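Local coordinates for aldehyde dehydrogenase family protein (Pseudomonas syringae pv. tomato, PDB 5IUV) that oxidises indole-3-acetaldehyde, probably to the auxin indole-3-acetic acid, with NAD+ as the bound cofactor, at residues 85-88 and 89-92; 128-131 and 132-136; 316-319 and 320-323; 452-456 and 457-461. All blocks are in the same frame, centred on the assembly; numbering follows the deposited sequence.

Contact 1 (85-88 and 89-92); sequences ATMI and RFAG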
# COMPACT_ATOMS: atom_id res chain seq x y z
N ALA A 85 -2.18 9.66 21.06
CA ALA A 85 -2.33 10.83 21.93
C ALA A 85 -1.20 10.95 22.94
O ALA A 85 -0.69 12.04 23.20
CB ALA A 85 -3.69 10.78 22.66
N THR A 86 -0.79 9.82 23.50
CA THR A 86 0.29 9.80 24.48
C THR A 86 1.62 10.16 23.84
O THR A 86 2.39 10.93 24.41
CB THR A 86 0.39 8.42 25.16
OG1 THR A 86 -0.84 8.14 25.83
CG2 THR A 86 1.53 8.37 26.16
N MET A 87 1.89 9.62 22.65
CA MET A 87 3.15 9.92 21.95
C MET A 87 3.25 11.40 21.59
O MET A 87 4.32 12.00 21.66
CB MET A 87 3.29 9.05 20.69
CG MET A 87 3.53 7.56 20.97
SD MET A 87 4.98 7.23 22.01
CE MET A 87 6.32 7.78 20.95
N ILE A 88 2.12 11.99 21.21
CA ILE A 88 2.07 13.41 20.89
C ILE A 88 2.28 14.27 22.14
O ILE A 88 3.00 15.27 22.09
CB ILE A 88 0.75 13.76 20.17
CG1 ILE A 88 0.70 13.04 18.82
CG2 ILE A 88 0.59 15.26 19.98
CD1 ILE A 88 -0.68 13.06 18.12
N ARG A 89 1.70 13.88 23.28
CA ARG A 89 1.97 14.56 24.55
C ARG A 89 3.44 14.43 24.95
O ARG A 89 4.03 15.38 25.48
CB ARG A 89 1.09 14.02 25.68
CG ARG A 89 -0.37 14.46 25.59
CD ARG A 89 -1.11 14.20 26.92
NE ARG A 89 -1.04 12.80 27.33
CZ ARG A 89 -1.90 11.86 26.94
NH1 ARG A 89 -2.90 12.18 26.12
NH2 ARG A 89 -1.77 10.61 27.36
N PHE A 90 4.02 13.26 24.69
CA PHE A 90 5.44 13.00 24.97
C PHE A 90 6.29 14.00 24.17
O PHE A 90 7.17 14.66 24.72
CB PHE A 90 5.79 11.55 24.61
CG PHE A 90 7.16 11.07 25.09
CD1 PHE A 90 7.98 11.88 25.87
CD2 PHE A 90 7.61 9.80 24.74
CE1 PHE A 90 9.24 11.42 26.29
CE2 PHE A 90 8.85 9.33 25.16
CZ PHE A 90 9.67 10.15 25.94
N ALA A 91 5.99 14.11 22.88
CA ALA A 91 6.69 15.06 22.04
C ALA A 91 6.48 16.48 22.57
O ALA A 91 7.42 17.28 22.62
CB ALA A 91 6.22 14.96 20.60
N GLY A 92 5.25 16.78 22.98
CA GLY A 92 4.93 18.09 23.53
C GLY A 92 5.74 18.46 24.76
O GLY A 92 6.06 19.63 24.98
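Residues 85-88 and 89-92 are successive turns of helix 80-96, joined by four i to i+4 hydrogen bonds from the N atoms of Arg89, Phe90, Ala91 and Gly92 to the O atoms of Ala85, Thr86, Met87 and Ile88. The bond from Phe90 N to Thr86 O is 2.9 Å, with an N-H...O angle of 153°. Arg89 folds back over the turn before it. Its CG lies beside its own backbone N (chi1 -73°), and the chain bends again at chi3 (-57°). The guanidinium therefore ends above Ala85 and Thr86, with Ala85 O and Thr86 CA both over one face near its rim. CG rests 3.4 Å from Ala85 O. NH2 of Arg89 comes within 3.1 Å of Thr86 OG1, but the angle is too poor for a hydrogen bond. Both polar ends have stronger partners elsewhere: Arg89 NE bonds Ala210 O, Arg89 NH2 is also hydrogen-bonded elsewhere, and Thr86 OG1 bonds Lys82 O one turn back. NH1 of Arg89 passes 3.8 Å from Ala85 CB. Met87 and Phe90 form an apolar part of the buried side. CE of Met87 stands 4.5 Å from CD2 of Phe90, loosely and obliquely to the ring. CB of Phe90 lies 3.3 Å from Met87 O. Met87 and Phe90 both reach Leu128 of helix 113-134 and Leu182 of helix 170-183, and Phe90 also touches Ala207 of helix 198-210. This is an amphipathic alpha-helix, with a basic residue on its outer side and its apolar side packed against neighbouring helices of the aldehyde dehydrogenase fold.

Contact 2 (128-131 and 132-136); sequences LSWS and GEAID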
# COMPACT_ATOMS: atom_id res chain seq x y z
N LEU A 128 8.96 11.67 17.57
CA LEU A 128 7.98 11.09 18.48
C LEU A 128 6.55 11.37 18.04
O LEU A 128 5.70 10.48 18.03
CB LEU A 128 8.19 11.62 19.92
CG LEU A 128 9.51 11.30 20.62
CD1 LEU A 128 9.51 11.78 22.08
CD2 LEU A 128 9.80 9.81 20.56
N SER A 129 6.26 12.62 17.68
CA SER A 129 4.89 12.99 17.32
C SER A 129 4.51 12.46 15.94
O SER A 129 3.38 12.04 15.73
CB SER A 129 4.70 14.51 17.37
OG SER A 129 5.62 15.20 16.56
N TRP A 130 5.43 12.50 14.99
CA TRP A 130 5.13 12.00 13.64
C TRP A 130 4.84 10.51 13.72
O TRP A 130 3.87 10.02 13.15
CB TRP A 130 6.29 12.28 12.67
CG TRP A 130 6.00 12.03 11.21
CD1 TRP A 130 5.61 12.95 10.27
CD2 TRP A 130 6.12 10.78 10.51
NE1 TRP A 130 5.47 12.36 9.04
CE2 TRP A 130 5.78 11.03 9.16
CE3 TRP A 130 6.48 9.48 10.89
CZ2 TRP A 130 5.78 10.02 8.19
CZ3 TRP A 130 6.48 8.48 9.93
CH2 TRP A 130 6.13 8.75 8.60
N SER A 131 5.68 9.78 14.45
CA SER A 131 5.46 8.35 14.64
C SER A 131 4.11 8.10 15.32
O SER A 131 3.37 7.21 14.91
CB SER A 131 6.59 7.73 15.48
OG SER A 131 7.83 7.79 14.79
N GLY A 132 3.81 8.88 16.34
CA GLY A 132 2.54 8.78 17.03
C GLY A 132 1.37 9.02 16.10
O GLY A 132 0.41 8.26 16.10
N GLU A 133 1.46 10.08 15.30
CA GLU A 133 0.43 10.44 14.32
C GLU A 133 0.15 9.32 13.32
O GLU A 133 -0.96 9.20 12.79
CB GLU A 133 0.84 11.69 13.54
CG GLU A 133 0.82 13.00 14.32
CD GLU A 133 1.58 14.11 13.61
OE1 GLU A 133 2.12 13.88 12.50
OE2 GLU A 133 1.64 15.23 14.16
N ALA A 134 1.17 8.52 13.05
CA ALA A 134 1.09 7.49 12.01
C ALA A 134 0.38 6.22 12.47
O ALA A 134 -0.09 5.44 11.64
CB ALA A 134 2.50 7.13 11.51
N ILE A 135 0.32 6.01 13.79
CA ILE A 135 -0.15 4.75 14.35
C ILE A 135 -1.46 4.25 13.74
O ILE A 135 -1.53 3.11 13.27
CB ILE A 135 -0.33 4.85 15.88
CG1 ILE A 135 1.03 4.94 16.58
CG2 ILE A 135 -1.09 3.65 16.41
CD1 ILE A 135 0.93 5.20 18.09
N ASP A 136 -2.49 5.09 13.73
CA ASP A 136 -3.79 4.64 13.25
C ASP A 136 -4.02 4.99 11.78
O ASP A 136 -5.15 4.94 11.30
CB ASP A 136 -4.92 5.20 14.12
CG ASP A 136 -4.91 6.71 14.22
OD1 ASP A 136 -3.96 7.36 13.72
OD2 ASP A 136 -5.85 7.27 14.83
O HOH W 1 4.65 15.92 13.98
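A water-bridged pair, Ser129 and Glu133, marks this local contact between turns of helix 113-134, close to its C-terminal end and at a subunit interface. The water lies 2.8 Å from Ser129 OG. It also donates to Glu133 OE2 at 3.1 Å. Ser129 OG has a second partner in Ala125 O, one turn earlier. The Glu133 side chain starts beside its own backbone N (chi1 -71°) and runs extended beyond CG, which carries it back along the helix. Its CG passes 3.1 Å from Ser129 O, the carbonyl that accepts the bond from Glu133 N at 2.8 Å and 162°. OE1 then comes 3.7 Å from Trp130 CA. The main chain changes towards the end of this stretch. Gly132 N still bonds Leu128 O in the i to i+4 pattern. Ala134 N is shared: its bond to Trp130 O is weak, and its other bond runs to Ser131 O at 3.2 Å from well above that carbonyl plane. Ile135 N reaches Ser131 O only weakly, at 3.5 Å. Trp130 CZ3 stands 4.5 Å from Ala134 CB, a loose contact oblique to the indole. Trp130 also makes a cation-pi contact with Lys137 of the second subunit. OE1 of Glu133 forms salt bridges with Lys84 and Lys137 of that subunit. Two lysines around one carboxylate oxygen probably stabilise the charged form of Glu133. With the water on OE2, both oxygens of this buried carboxylate have partners, so its charge is met at the interface.

Contact 3 (316-319 and 320-323); sequences DRFL and PMVI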
# COMPACT_ATOMS: atom_id res chain seq x y z
N ASP A 316 39.15 24.15 -10.21
CA ASP A 316 39.95 25.33 -9.89
C ASP A 316 39.09 26.52 -9.47
O ASP A 316 39.53 27.36 -8.69
CB ASP A 316 40.82 25.72 -11.09
CG ASP A 316 41.99 24.77 -11.29
OD1 ASP A 316 42.38 24.09 -10.31
OD2 ASP A 316 42.53 24.72 -12.41
N ARG A 317 37.87 26.59 -9.99
CA ARG A 317 36.95 27.65 -9.61
C ARG A 317 36.20 27.29 -8.33
O ARG A 317 35.94 28.15 -7.49
CB ARG A 317 35.96 27.93 -10.74
CG ARG A 317 34.94 29.01 -10.40
CD ARG A 317 33.70 28.94 -11.30
NE ARG A 317 32.61 29.74 -10.74
CZ ARG A 317 31.37 29.76 -11.23
NH1 ARG A 317 31.06 29.01 -12.28
NH2 ARG A 317 30.44 30.51 -10.65
N PHE A 318 35.87 26.00 -8.17
CA PHE A 318 34.98 25.55 -7.10
C PHE A 318 35.67 25.43 -5.74
O PHE A 318 35.10 25.80 -4.72
CB PHE A 318 34.34 24.20 -7.48
CG PHE A 318 33.26 23.74 -6.53
CD1 PHE A 318 32.10 24.49 -6.35
CD2 PHE A 318 33.38 22.53 -5.85
CE1 PHE A 318 31.10 24.06 -5.49
CE2 PHE A 318 32.38 22.09 -4.99
CZ PHE A 318 31.23 22.85 -4.81
N LEU A 319 36.89 24.89 -5.72
CA LEU A 319 37.57 24.68 -4.45
C LEU A 319 37.78 25.98 -3.64
O LEU A 319 37.57 25.97 -2.43
CB LEU A 319 38.91 23.97 -4.66
CG LEU A 319 39.72 23.72 -3.38
CD1 LEU A 319 38.90 22.93 -2.36
CD2 LEU A 319 41.03 23.01 -3.70
N PRO A 320 38.15 27.10 -4.30
CA PRO A 320 38.23 28.33 -3.52
C PRO A 320 36.88 28.77 -2.94
O PRO A 320 36.84 29.36 -1.87
CB PRO A 320 38.74 29.37 -4.53
CG PRO A 320 39.50 28.57 -5.52
CD PRO A 320 38.76 27.27 -5.64
N MET A 321 35.79 28.48 -3.66
CA MET A 321 34.46 28.78 -3.15
C MET A 321 34.16 27.96 -1.89
O MET A 321 33.53 28.45 -0.96
CB MET A 321 33.40 28.52 -4.22
CG MET A 321 33.62 29.30 -5.51
SD MET A 321 32.46 28.84 -6.82
CE MET A 321 30.91 29.30 -6.05
N VAL A 322 34.62 26.71 -1.89
CA VAL A 322 34.39 25.82 -0.75
C VAL A 322 35.23 26.24 0.45
O VAL A 322 34.76 26.22 1.59
CB VAL A 322 34.70 24.35 -1.12
CG1 VAL A 322 34.59 23.45 0.10
CG2 VAL A 322 33.76 23.87 -2.22
N ILE A 323 36.47 26.65 0.19
CA ILE A 323 37.33 27.17 1.25
C ILE A 323 36.74 28.43 1.89
O ILE A 323 36.72 28.55 3.11
CB ILE A 323 38.73 27.49 0.71
CG1 ILE A 323 39.40 26.20 0.23
CG2 ILE A 323 39.59 28.17 1.77
CD1 ILE A 323 40.70 26.43 -0.49
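Leu319 O receives the shortest sound polar bond here, from Ile323 N at 2.9 Å and 164°. The donor lies nearly along the C=O axis. CG1 of Ile323 also leans on this oxygen, at 3.2 Å. Farther out, Ile323 CD1 meets Leu319 CG at 4.1 Å. Val322 N makes the equivalent bond to Phe318 O. One turn earlier the pattern breaks, because the nitrogen of Pro320 carries no hydrogen. Asp316 O faces Pro320 CD instead, and helix 312-326 kinks at this point. The proline ring also crowds Leu319, whose CB stands 3.4 Å from Pro320 CD, tighter than usual for two carbons. The main side-chain contact is Phe318 with Val322. Val322 CG2 lies beside its own backbone N, anti to the carbonyl carbon, which turns this methyl back over one face of the phenyl ring. It is 3.8 Å from the ring centroid and 21° off the normal, a CH-pi contact displaced towards the CE2 side. Met321 runs back along Arg317. Its CG sits 3.3 Å from Arg317 O, and its SD passes 4.0 Å from Arg317 NE, oblique to the guanidinium. The same sulfur approaches the Phe318 ring obliquely. Phe318 points inward, onto Leu308 and Val310 of strand 307-311 and Ala287 of helix 283-295. Met321 and Arg317 lie against helix 283-295 as well, while Leu319, Val322 and Ile323 rest on strand 382-389. The helix lies against the sheet that holds strands 307-311 and 382-389, with helix 283-295 beside it.

Contact 4 (452-456 and 457-461); sequences SVWVN and QYDGG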
# COMPACT_ATOMS: atom_id res chain seq x y z
N SER A 452 20.48 7.01 1.26
CA SER A 452 19.93 8.31 0.90
C SER A 452 20.74 8.92 -0.23
O SER A 452 21.96 8.93 -0.17
CB SER A 452 19.94 9.27 2.10
OG SER A 452 19.17 8.77 3.18
N VAL A 453 20.06 9.42 -1.26
CA VAL A 453 20.75 10.15 -2.32
C VAL A 453 20.10 11.52 -2.46
O VAL A 453 18.90 11.62 -2.71
CB VAL A 453 20.71 9.40 -3.67
CG1 VAL A 453 21.36 10.25 -4.76
CG2 VAL A 453 21.41 8.05 -3.56
N TRP A 454 20.89 12.56 -2.26
CA TRP A 454 20.38 13.92 -2.30
C TRP A 454 20.79 14.59 -3.60
O TRP A 454 21.95 14.56 -3.99
CB TRP A 454 20.86 14.70 -1.07
CG TRP A 454 20.38 14.07 0.22
CD1 TRP A 454 19.09 13.72 0.52
CD2 TRP A 454 21.17 13.69 1.35
NE1 TRP A 454 19.03 13.16 1.77
CE2 TRP A 454 20.29 13.12 2.30
CE3 TRP A 454 22.53 13.77 1.66
CZ2 TRP A 454 20.73 12.64 3.54
CZ3 TRP A 454 22.97 13.29 2.90
CH2 TRP A 454 22.07 12.74 3.82
N VAL A 455 19.82 15.19 -4.29
CA VAL A 455 20.10 15.79 -5.59
C VAL A 455 19.90 17.29 -5.52
O VAL A 455 18.83 17.77 -5.15
CB VAL A 455 19.21 15.19 -6.70
CG1 VAL A 455 19.52 15.85 -8.06
CG2 VAL A 455 19.39 13.68 -6.78
N ASN A 456 20.96 18.02 -5.88
CA ASN A 456 20.99 19.48 -5.84
C ASN A 456 20.69 20.04 -4.45
O ASN A 456 20.14 21.14 -4.31
CB ASN A 456 20.05 20.04 -6.90
CG ASN A 456 20.52 19.72 -8.29
OD1 ASN A 456 21.72 19.48 -8.50
ND2 ASN A 456 19.61 19.68 -9.25
N GLN A 457 21.09 19.28 -3.45
CA GLN A 457 21.02 19.68 -2.06
C GLN A 457 21.86 18.70 -1.25
O GLN A 457 22.25 17.65 -1.78
CB GLN A 457 19.58 19.71 -1.55
CG GLN A 457 18.95 18.33 -1.46
CD GLN A 457 17.47 18.40 -1.13
OE1 GLN A 457 17.03 19.28 -0.40
NE2 GLN A 457 16.70 17.46 -1.67
N TYR A 458 22.14 19.02 0.00
CA TYR A 458 22.75 18.04 0.90
C TYR A 458 21.93 17.95 2.19
O TYR A 458 21.26 18.90 2.55
CB TYR A 458 24.21 18.38 1.22
CG TYR A 458 24.98 17.14 1.62
CD1 TYR A 458 25.53 16.32 0.65
CD2 TYR A 458 25.09 16.75 2.95
CE1 TYR A 458 26.20 15.16 0.99
CE2 TYR A 458 25.77 15.59 3.30
CZ TYR A 458 26.31 14.80 2.31
OH TYR A 458 26.98 13.64 2.62
N ASP A 459 21.99 16.79 2.85
CA ASP A 459 21.28 16.56 4.11
C ASP A 459 19.78 16.80 3.97
O ASP A 459 19.17 17.49 4.78
CB ASP A 459 21.86 17.45 5.22
CG ASP A 459 21.45 17.00 6.62
OD1 ASP A 459 21.27 15.78 6.83
OD2 ASP A 459 21.30 17.87 7.50
N GLY A 460 19.18 16.22 2.93
CA GLY A 460 17.77 16.41 2.67
C GLY A 460 16.89 15.37 3.34
O GLY A 460 17.38 14.49 4.06
N GLY A 461 15.58 15.47 3.10
CA GLY A 461 14.63 14.54 3.68
C GLY A 461 14.05 15.05 4.98
O GLY A 461 14.59 15.97 5.59
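Trp454 has CG beside its backbone N (chi1 -61°), which lays the indole across the turn that follows strand 452-455. Tyr458 has CG anti to its own (chi1 -155°), which swings its ring face to the indole edge. The pair is T-shaped: the edge of Trp454 points at the face of Tyr458, with planes at 69° and ring centroids 4.9 Å apart. CZ3 of Trp454 comes 3.6 Å from CE2 of Tyr458. The returning backbone covers one face of the indole. Asp459 CA stands almost straight over the six-membered ring, 3.7 Å from its centroid, and Gly460 CA lies over the five-membered ring. Ser452 CB lies over the opposite face. NE1 of Trp454 is 3.1 Å from Gly460 O. CB of Trp454 packs 3.3 Å from Gln457 O, a buried oxygen with no polar partner in the model. Tyr458 OH bonds Thr303 O, and Gln457 NE2 bonds Gln149 and Trp494 of the third subunit. Asp459 and Thr303 line separate indole-3-acetate sites seen in structures of this enzyme, though neither ligand is bound to this chain. The turn therefore probably forms part of the wall of the substrate pocket, at a strand edge where the sheet continues into another subunit.

Contacts 1 and 2 belong together. Their helices, 80-96 and 113-134, touch directly, with Ala91 packed on Ser129 and Met87 against Gly132. Contact 1 is partly buried and mainly apolar on its inner side, whereas contact 2 is buried and carries charge that is paired with lysines of the second subunit. Contact 3 lies across the chain's centre from contact 1, about 46 Å between centres, with exposed residues and no neighbouring chain. Contact 4 is partly buried, meets two other subunits, follows a strand, uses aromatic and CH-pi contacts, and lies by sites where indole-3-acetate has been seen. Contacts 3 and 4 lie on the same side of the chain's centre, their nearest atoms about 10 Å apart.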